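PDB 5MQR: beta-L-arabinobiosidase from Bacteroides thetaiotaomicron, which probably hydrolyses glycosidic bonds of plant pectin as a beta-L-arabinobiosidase, and may also have sialidase activity. Local coordinates for residues G154-K159 with Q233-N238; W1051-L1056 with G1074-C1079; T1067-K1072 with R1084-G1089. All blocks are in the same frame, centred on the assembly; numbering follows the deposited sequence.

Contact 1 (G154-K159 with Q233-N238); sequences GFYVSK and QEILDN
Tyr156 and Glu234 meet where strand 155-157 passes the last turns of helix 226-236. The tyrosine hydroxyl donates to the carboxylate: OH of Tyr156 is modelled 2.5 Å from OE1 of Glu234, a very short bond whose exact length is doubtful. The oxygen lies at the ring edge, near its plane, and the carboxylate is turned 85° to the ring. OE1 takes a second bond from the backbone. N of Lys159 donates to OE1 of Glu234 at 3.0 Å, with an N-H...O angle of 156°, on the syn lone pair. This oxygen therefore ties the tyrosine side chain and the main chain just past the strand to the helix.

The tight part lies deeper. CG of Tyr156 is anti to the backbone N (chi1 174°), which carries the ring across to the helix. There CD2 of Tyr156 touches CG1 of Ile235 at 3.4 Å, approaching obliquely. Tyr241 adds an edge-to-face ring contact to Tyr156.

The outer side is looser and wetter. One water gives a hydrogen to OH of Tyr156 and accepts one from ND2 of Asn238. A second donates to OE2 of Glu234 and bonds OG of Ser158, which also binds N of Arg162. The exposed Lys159 chain runs extended past the carboxylate, yet NZ of Lys159 stays 5.1 Å from OE2 of Glu234.

Helix 226-236 packs against the end of strand 148-157. That strand is an edge strand of a four-stranded antiparallel sheet, the form of a beta-propeller blade, as expected for the N-terminal propeller family.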
# COMPACT_ATOMS: atom_id res chain seq x y z
N GLY A 154 24.46 21.73 -12.77
CA GLY A 154 24.28 23.08 -12.28
C GLY A 154 24.76 23.42 -10.88
O GLY A 154 24.94 24.60 -10.61
N PHE A 155 24.99 22.42 -10.03
CA PHE A 155 25.13 22.62 -8.61
C PHE A 155 26.07 21.62 -7.98
O PHE A 155 26.04 20.44 -8.34
CB PHE A 155 23.78 22.46 -7.90
CG PHE A 155 22.79 23.55 -8.17
CD1 PHE A 155 23.03 24.84 -7.75
CD2 PHE A 155 21.58 23.27 -8.77
CE1 PHE A 155 22.09 25.84 -7.96
CE2 PHE A 155 20.65 24.27 -8.99
CZ PHE A 155 20.90 25.56 -8.59
N TYR A 156 26.87 22.06 -7.00
CA TYR A 156 27.66 21.18 -6.12
C TYR A 156 27.64 21.72 -4.69
O TYR A 156 27.94 22.90 -4.46
CB TYR A 156 29.12 21.12 -6.60
CG TYR A 156 30.05 20.36 -5.67
CD1 TYR A 156 29.86 19.00 -5.46
CD2 TYR A 156 31.10 20.99 -5.02
CE1 TYR A 156 30.67 18.28 -4.62
CE2 TYR A 156 31.94 20.28 -4.18
CZ TYR A 156 31.72 18.92 -3.97
OH TYR A 156 32.52 18.14 -3.14
N VAL A 157 27.33 20.87 -3.72
CA VAL A 157 27.48 21.21 -2.31
C VAL A 157 28.80 20.61 -1.83
O VAL A 157 28.98 19.39 -1.84
CB VAL A 157 26.31 20.67 -1.44
CG1 VAL A 157 26.55 20.98 0.05
CG2 VAL A 157 25.00 21.27 -1.92
N SER A 158 29.70 21.48 -1.38
CA SER A 158 31.04 21.06 -0.99
C SER A 158 31.07 20.35 0.37
O SER A 158 30.06 20.28 1.09
CB SER A 158 31.97 22.26 -0.97
OG SER A 158 31.81 23.01 0.21
N LYS A 159 32.23 19.80 0.68
CA LYS A 159 32.43 19.10 1.94
C LYS A 159 32.29 20.03 3.14
O LYS A 159 31.75 19.62 4.15
CB LYS A 159 33.78 18.41 1.96
CG LYS A 159 33.78 17.22 1.04
CD LYS A 159 35.13 16.54 1.03
CE LYS A 159 35.19 15.43 -0.01
NZ LYS A 159 36.64 15.07 -0.18
N GLN A 233 37.97 22.74 -6.44
CA GLN A 233 38.89 21.64 -6.65
C GLN A 233 38.23 20.27 -6.44
O GLN A 233 38.59 19.30 -7.11
CB GLN A 233 40.13 21.78 -5.75
CG GLN A 233 41.28 20.84 -6.11
CD GLN A 233 41.74 21.01 -7.55
OE1 GLN A 233 42.10 22.11 -7.95
NE2 GLN A 233 41.69 19.95 -8.34
N GLU A 234 37.27 20.20 -5.50
CA GLU A 234 36.48 18.99 -5.25
C GLU A 234 35.62 18.59 -6.44
O GLU A 234 35.36 17.40 -6.64
CB GLU A 234 35.52 19.16 -4.05
CG GLU A 234 36.18 19.16 -2.68
CD GLU A 234 35.24 19.61 -1.57
OE1 GLU A 234 34.00 19.51 -1.71
OE2 GLU A 234 35.76 20.06 -0.53
N ILE A 235 35.12 19.58 -7.18
CA ILE A 235 34.34 19.30 -8.37
C ILE A 235 35.24 18.60 -9.38
O ILE A 235 34.87 17.54 -9.89
CB ILE A 235 33.76 20.57 -9.00
CG1 ILE A 235 32.68 21.15 -8.07
CG2 ILE A 235 33.20 20.27 -10.38
CD1 ILE A 235 32.36 22.60 -8.36
N LEU A 236 36.40 19.19 -9.63
CA LEU A 236 37.38 18.63 -10.58
C LEU A 236 37.89 17.25 -10.17
O LEU A 236 38.17 16.44 -11.02
CB LEU A 236 38.58 19.57 -10.75
CG LEU A 236 38.34 20.91 -11.45
CD1 LEU A 236 39.57 21.82 -11.36
CD2 LEU A 236 37.94 20.69 -12.90
N ASP A 237 37.97 16.98 -8.87
CA ASP A 237 38.42 15.68 -8.38
C ASP A 237 37.29 14.67 -8.23
O ASP A 237 37.52 13.57 -7.76
CB ASP A 237 39.16 15.83 -7.03
CG ASP A 237 40.45 16.68 -7.14
OD1 ASP A 237 41.00 16.90 -8.25
OD2 ASP A 237 40.91 17.15 -6.07
N ASN A 238 36.08 15.02 -8.65
CA ASN A 238 34.97 14.12 -8.52
C ASN A 238 34.56 13.58 -9.91
O ASN A 238 33.96 14.30 -10.71
CB ASN A 238 33.80 14.84 -7.86
CG ASN A 238 32.69 13.90 -7.46
OD1 ASN A 238 32.37 12.96 -8.17
ND2 ASN A 238 32.13 14.13 -6.29
O HOH W 1 33.27 15.83 -4.21
O HOH W 2 34.55 21.98 1.01

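Contact 2 (W1051-L1056 with G1074-C1079); sequences WDWFCL and GDRYHC
OH of Tyr1077 reaches strand 1053-1056 and is hydrogen-bonded there to OE2 of Glu662, from the neighbouring strand 660-662. It lies 3.2 Å from CB of Cys1055 and 3.3 Å from C of Phe1054. The phenol end is thus set against the strand backbone, while the rest of the ring points back to the loop. CZ of Tyr1077 packs on CB of Cys1055 at 3.6 Å. SG of Cys1055 makes a sulfur-aromatic contact with the same ring, obliquely, 5.1 Å from its centroid.

Arg1076 lies next to this ring and covers Trp1053. Its chain bends at chi2 (68°), so that it runs flat along the indole. CD of Arg1076 sits over the five-membered ring of Trp1053, 3.8 Å from its centroid, as a CH-pi contact. The guanidinium follows over the six-membered ring. CZ of Arg1076 is 3.7 Å from that centroid, and the two planes differ by 11°. This is a stacked cation-pi pair. With chi1 46°, CG of Trp1053 lies between its backbone N and carbonyl carbon, and this points the indole at the loop. CG of Arg1076 also touches a face of the Tyr1077 ring near its rim, so the aliphatic chain meets both aromatic side chains. The indole and the phenol cross at about a right angle.

NH2 of Arg1076 makes a salt bridge to OE1 of Glu662. One carboxylate therefore serves both loop side chains, one oxygen each. Asp1071 OD2 accepts from the Tyr1077 backbone N, joining the loop to the end of strand 1064-1071. The stack leaves the guanidinium edge available for Glu662. The stack and the salt bridge together probably limit the turning of an exposed arginine, and the carboxylate offsets its charge.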
# COMPACT_ATOMS: atom_id res chain seq x y z
N TRP A 1051 8.62 -14.65 4.74
CA TRP A 1051 7.83 -14.06 3.66
C TRP A 1051 8.17 -12.57 3.42
O TRP A 1051 8.12 -11.75 4.34
CB TRP A 1051 6.33 -14.17 3.98
CG TRP A 1051 5.79 -15.56 3.99
CD1 TRP A 1051 6.34 -16.69 3.42
CD2 TRP A 1051 4.55 -15.98 4.57
NE1 TRP A 1051 5.55 -17.77 3.65
CE2 TRP A 1051 4.44 -17.37 4.35
CE3 TRP A 1051 3.53 -15.32 5.27
CZ2 TRP A 1051 3.34 -18.11 4.79
CZ3 TRP A 1051 2.45 -16.06 5.72
CH2 TRP A 1051 2.36 -17.44 5.47
N ASP A 1052 8.45 -12.21 2.16
CA ASP A 1052 8.73 -10.81 1.82
C ASP A 1052 7.51 -9.92 2.00
O ASP A 1052 7.66 -8.72 2.19
CB ASP A 1052 9.20 -10.68 0.38
CG ASP A 1052 10.58 -11.23 0.16
OD1 ASP A 1052 11.31 -11.52 1.14
OD2 ASP A 1052 10.94 -11.35 -1.02
N TRP A 1053 6.32 -10.50 1.95
CA TRP A 1053 5.10 -9.72 2.13
C TRP A 1053 3.98 -10.61 2.53
O TRP A 1053 4.01 -11.80 2.25
CB TRP A 1053 4.73 -9.00 0.83
CG TRP A 1053 4.80 -9.85 -0.40
CD1 TRP A 1053 5.89 -10.01 -1.25
CD2 TRP A 1053 3.78 -10.69 -0.92
NE1 TRP A 1053 5.58 -10.90 -2.25
CE2 TRP A 1053 4.29 -11.33 -2.08
CE3 TRP A 1053 2.47 -10.99 -0.50
CZ2 TRP A 1053 3.53 -12.23 -2.84
CZ3 TRP A 1053 1.70 -11.88 -1.27
CH2 TRP A 1053 2.24 -12.49 -2.42
N PHE A 1054 2.97 -10.02 3.17
CA PHE A 1054 1.67 -10.68 3.33
C PHE A 1054 0.67 -9.65 3.75
O PHE A 1054 1.04 -8.53 4.14
CB PHE A 1054 1.71 -11.84 4.36
CG PHE A 1054 2.16 -11.44 5.74
CD1 PHE A 1054 1.28 -10.86 6.63
CD2 PHE A 1054 3.46 -11.66 6.14
CE1 PHE A 1054 1.69 -10.49 7.91
CE2 PHE A 1054 3.89 -11.29 7.42
CZ PHE A 1054 3.00 -10.71 8.31
N CYS A 1055 -0.60 -10.02 3.73
CA CYS A 1055 -1.63 -9.08 4.15
C CYS A 1055 -2.90 -9.78 4.57
O CYS A 1055 -3.36 -10.69 3.90
CB CYS A 1055 -1.92 -8.12 2.99
SG CYS A 1055 -3.31 -7.02 3.29
N LEU A 1056 -3.44 -9.36 5.69
CA LEU A 1056 -4.80 -9.71 6.08
C LEU A 1056 -5.62 -8.45 6.04
O LEU A 1056 -5.30 -7.48 6.68
CB LEU A 1056 -4.84 -10.31 7.48
CG LEU A 1056 -6.23 -10.74 7.96
CD1 LEU A 1056 -6.71 -12.00 7.24
CD2 LEU A 1056 -6.21 -10.97 9.46
N GLY A 1074 8.81 -2.93 0.25
CA GLY A 1074 7.91 -1.82 -0.05
C GLY A 1074 7.16 -1.89 -1.36
O GLY A 1074 6.38 -0.99 -1.66
N ASP A 1075 7.38 -2.95 -2.13
CA ASP A 1075 6.88 -2.99 -3.51
C ASP A 1075 5.64 -3.86 -3.73
O ASP A 1075 5.09 -3.87 -4.82
CB ASP A 1075 7.99 -3.37 -4.51
CG ASP A 1075 8.55 -4.76 -4.28
OD1 ASP A 1075 8.61 -5.22 -3.10
OD2 ASP A 1075 8.93 -5.39 -5.29
N ARG A 1076 5.18 -4.56 -2.71
CA ARG A 1076 3.93 -5.31 -2.86
C ARG A 1076 2.72 -4.40 -2.74
O ARG A 1076 1.78 -4.54 -3.51
CB ARG A 1076 3.83 -6.47 -1.83
CG ARG A 1076 2.60 -7.35 -1.98
CD ARG A 1076 2.63 -8.14 -3.26
NE ARG A 1076 1.50 -9.05 -3.43
CZ ARG A 1076 1.33 -9.82 -4.50
NH1 ARG A 1076 2.24 -9.83 -5.48
NH2 ARG A 1076 0.27 -10.62 -4.59
N TYR A 1077 2.72 -3.51 -1.74
CA TYR A 1077 1.57 -2.60 -1.45
C TYR A 1077 1.86 -1.12 -1.70
O TYR A 1077 0.92 -0.34 -1.72
CB TYR A 1077 1.03 -2.81 -0.02
CG TYR A 1077 0.82 -4.28 0.22
CD1 TYR A 1077 -0.23 -4.95 -0.40
CD2 TYR A 1077 1.71 -5.02 0.98
CE1 TYR A 1077 -0.42 -6.31 -0.22
CE2 TYR A 1077 1.52 -6.38 1.17
CZ TYR A 1077 0.46 -7.03 0.57
OH TYR A 1077 0.31 -8.39 0.70
N HIS A 1078 3.13 -0.74 -1.88
CA HIS A 1078 3.52 0.66 -2.16
C HIS A 1078 2.89 1.62 -1.13
O HIS A 1078 2.26 2.61 -1.49
CB HIS A 1078 3.15 1.06 -3.59
CG HIS A 1078 3.91 0.31 -4.64
ND1 HIS A 1078 3.33 -0.66 -5.43
CD2 HIS A 1078 5.20 0.38 -5.01
CE1 HIS A 1078 4.24 -1.17 -6.24
NE2 HIS A 1078 5.39 -0.55 -6.02
N CYS A 1079 3.02 1.28 0.16
CA CYS A 1079 2.60 2.16 1.23
C CYS A 1079 3.69 2.25 2.29
O CYS A 1079 3.41 2.60 3.43
CB CYS A 1079 1.28 1.68 1.84
SG CYS A 1079 1.48 0.11 2.72

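Contact 3 (T1067-K1072 with R1084-G1089); sequences TILWDK and RIFVNG
In Leu1069, CG is flanked by both the backbone N and the carbonyl carbon (chi1 66°), and Phe1086 sets CG beside its own N (chi1 -64°). These turns bring the ends of the two side chains together on the face they share with Thr1067 and Arg1084. CD2 of Leu1069 meets CE1 of Phe1086 at 3.8 Å, obliquely to the ring. CD1 of Leu1069 leans instead on CB of Arg1084 at 4.1 Å. On the same face CB of Thr1067 packs on CB of Phe1086 at 3.9 Å. An alanine in place of Leu1069 would remove both methyl branches, which would probably open a gap beside Phe1086 and free its ring to shift.

The backbones form an antiparallel ladder. Thr1067 pairs with Phe1086, and Leu1069 with Arg1084, each by two hydrogen bonds. The shortest is N of Arg1084 to O of Leu1069, 2.7 Å. The non-hydrogen-bonded pair Ile1068 and Ile1085 faces the other way and packs on Ile1042.

NH1 of Arg1084 makes a salt bridge to OE1 of Glu1091, on the neighbouring strand 1090-1095. The buried Thr1067 hydroxyl is satisfied by Asp1057 and by a water that also accepts from N of Gly1089.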
# COMPACT_ATOMS: atom_id res chain seq x y z
N THR A 1067 -6.76 -3.77 8.42
CA THR A 1067 -5.80 -4.36 7.51
C THR A 1067 -4.49 -4.51 8.25
O THR A 1067 -4.06 -3.60 8.93
CB THR A 1067 -5.54 -3.44 6.32
OG1 THR A 1067 -6.78 -3.01 5.79
CG2 THR A 1067 -4.72 -4.11 5.26
N ILE A 1068 -3.85 -5.66 8.10
CA ILE A 1068 -2.53 -5.87 8.66
C ILE A 1068 -1.67 -6.34 7.51
O ILE A 1068 -2.01 -7.31 6.85
CB ILE A 1068 -2.52 -6.96 9.76
CG1 ILE A 1068 -3.41 -6.55 10.93
CG2 ILE A 1068 -1.09 -7.26 10.21
CD1 ILE A 1068 -3.85 -7.71 11.80
N LEU A 1069 -0.56 -5.66 7.30
CA LEU A 1069 0.32 -6.02 6.25
C LEU A 1069 1.78 -5.87 6.58
O LEU A 1069 2.18 -5.11 7.47
CB LEU A 1069 -0.03 -5.24 4.98
CG LEU A 1069 0.13 -3.73 4.89
CD1 LEU A 1069 1.58 -3.31 4.62
CD2 LEU A 1069 -0.79 -3.20 3.78
N TRP A 1070 2.55 -6.61 5.81
CA TRP A 1070 3.98 -6.69 5.93
C TRP A 1070 4.53 -6.56 4.53
O TRP A 1070 4.05 -7.22 3.62
CB TRP A 1070 4.39 -8.03 6.53
CG TRP A 1070 5.84 -8.32 6.40
CD1 TRP A 1070 6.41 -9.25 5.60
CD2 TRP A 1070 6.93 -7.63 7.04
NE1 TRP A 1070 7.78 -9.21 5.71
CE2 TRP A 1070 8.13 -8.23 6.60
CE3 TRP A 1070 7.01 -6.58 7.97
CZ2 TRP A 1070 9.41 -7.82 7.05
CZ3 TRP A 1070 8.29 -6.17 8.43
CH2 TRP A 1070 9.47 -6.79 7.96
N ASP A 1071 5.54 -5.72 4.37
CA ASP A 1071 6.12 -5.45 3.04
C ASP A 1071 7.57 -5.09 3.27
O ASP A 1071 7.91 -3.95 3.56
CB ASP A 1071 5.35 -4.33 2.34
CG ASP A 1071 5.59 -4.28 0.82
OD1 ASP A 1071 6.54 -4.94 0.30
OD2 ASP A 1071 4.80 -3.56 0.13
N LYS A 1072 8.41 -6.10 3.18
CA LYS A 1072 9.81 -5.95 3.51
C LYS A 1072 10.51 -4.91 2.65
O LYS A 1072 11.27 -4.11 3.16
CB LYS A 1072 10.53 -7.27 3.34
CG LYS A 1072 11.97 -7.27 3.82
CD LYS A 1072 12.72 -8.46 3.23
CE LYS A 1072 14.22 -8.29 3.42
NZ LYS A 1072 14.92 -8.90 2.25
N ARG A 1084 2.46 -2.89 9.02
CA ARG A 1084 1.52 -1.78 9.17
C ARG A 1084 0.13 -2.26 9.46
O ARG A 1084 -0.29 -3.29 8.96
CB ARG A 1084 1.49 -0.93 7.91
CG ARG A 1084 2.69 -0.02 7.82
CD ARG A 1084 2.78 0.73 6.49
NE ARG A 1084 4.18 1.05 6.25
CZ ARG A 1084 4.77 2.19 6.58
NH1 ARG A 1084 4.07 3.19 7.09
NH2 ARG A 1084 6.07 2.34 6.36
N ILE A 1085 -0.58 -1.47 10.25
CA ILE A 1085 -1.97 -1.69 10.58
C ILE A 1085 -2.76 -0.52 10.02
O ILE A 1085 -2.37 0.63 10.24
CB ILE A 1085 -2.20 -1.71 12.09
CG1 ILE A 1085 -1.43 -2.89 12.70
CG2 ILE A 1085 -3.70 -1.79 12.42
CD1 ILE A 1085 -1.35 -2.83 14.21
N PHE A 1086 -3.87 -0.82 9.33
CA PHE A 1086 -4.78 0.21 8.88
C PHE A 1086 -6.14 0.01 9.52
O PHE A 1086 -6.58 -1.12 9.72
CB PHE A 1086 -4.90 0.23 7.34
CG PHE A 1086 -3.61 0.57 6.62
CD1 PHE A 1086 -2.59 -0.37 6.50
CD2 PHE A 1086 -3.43 1.82 6.02
CE1 PHE A 1086 -1.40 -0.07 5.83
CE2 PHE A 1086 -2.24 2.14 5.36
CZ PHE A 1086 -1.22 1.18 5.25
N VAL A 1087 -6.78 1.13 9.85
CA VAL A 1087 -8.16 1.19 10.30
C VAL A 1087 -8.94 2.00 9.25
O VAL A 1087 -8.63 3.16 9.02
CB VAL A 1087 -8.25 1.88 11.67
CG1 VAL A 1087 -9.69 2.03 12.14
CG2 VAL A 1087 -7.39 1.12 12.67
N ASN A 1088 -9.95 1.38 8.63
CA ASN A 1088 -10.72 1.99 7.54
C ASN A 1088 -9.82 2.67 6.52
O ASN A 1088 -10.07 3.80 6.10
CB ASN A 1088 -11.77 2.94 8.10
CG ASN A 1088 -12.72 2.24 9.06
OD1 ASN A 1088 -12.84 1.02 9.07
ND2 ASN A 1088 -13.39 3.02 9.88
N GLY A 1089 -8.76 1.96 6.16
CA GLY A 1089 -7.79 2.42 5.18
C GLY A 1089 -6.85 3.54 5.57
O GLY A 1089 -6.13 4.03 4.72
O HOH W 3 -8.33 -0.90 6.89

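Contacts 2 and 3 fall in the glycosyl hydrolase family 65 C-terminal range, with centres about 9 Å apart. They share a five-stranded antiparallel sheet that also takes in strand 660-662. Strands 1053-1061 and 1064-1071 are neighbours in it. O of Leu1056 and N of Ile1068 lie 2.7 Å apart, a probable hydrogen bond. The segments alternate along the chain; segment 1074-1079 lies in the loop between strands 1064-1071 and 1082-1087. Contact 1 lies apart in the propeller, its centre about 39 Å from that of contact 2 and 43 Å from that of contact 3. Its Tyr156 side chain lies about 7 Å from a bound calcium ion. A bound buffer molecule, HEPES, is about 13 Å from the Phe1086 side chain of contact 3.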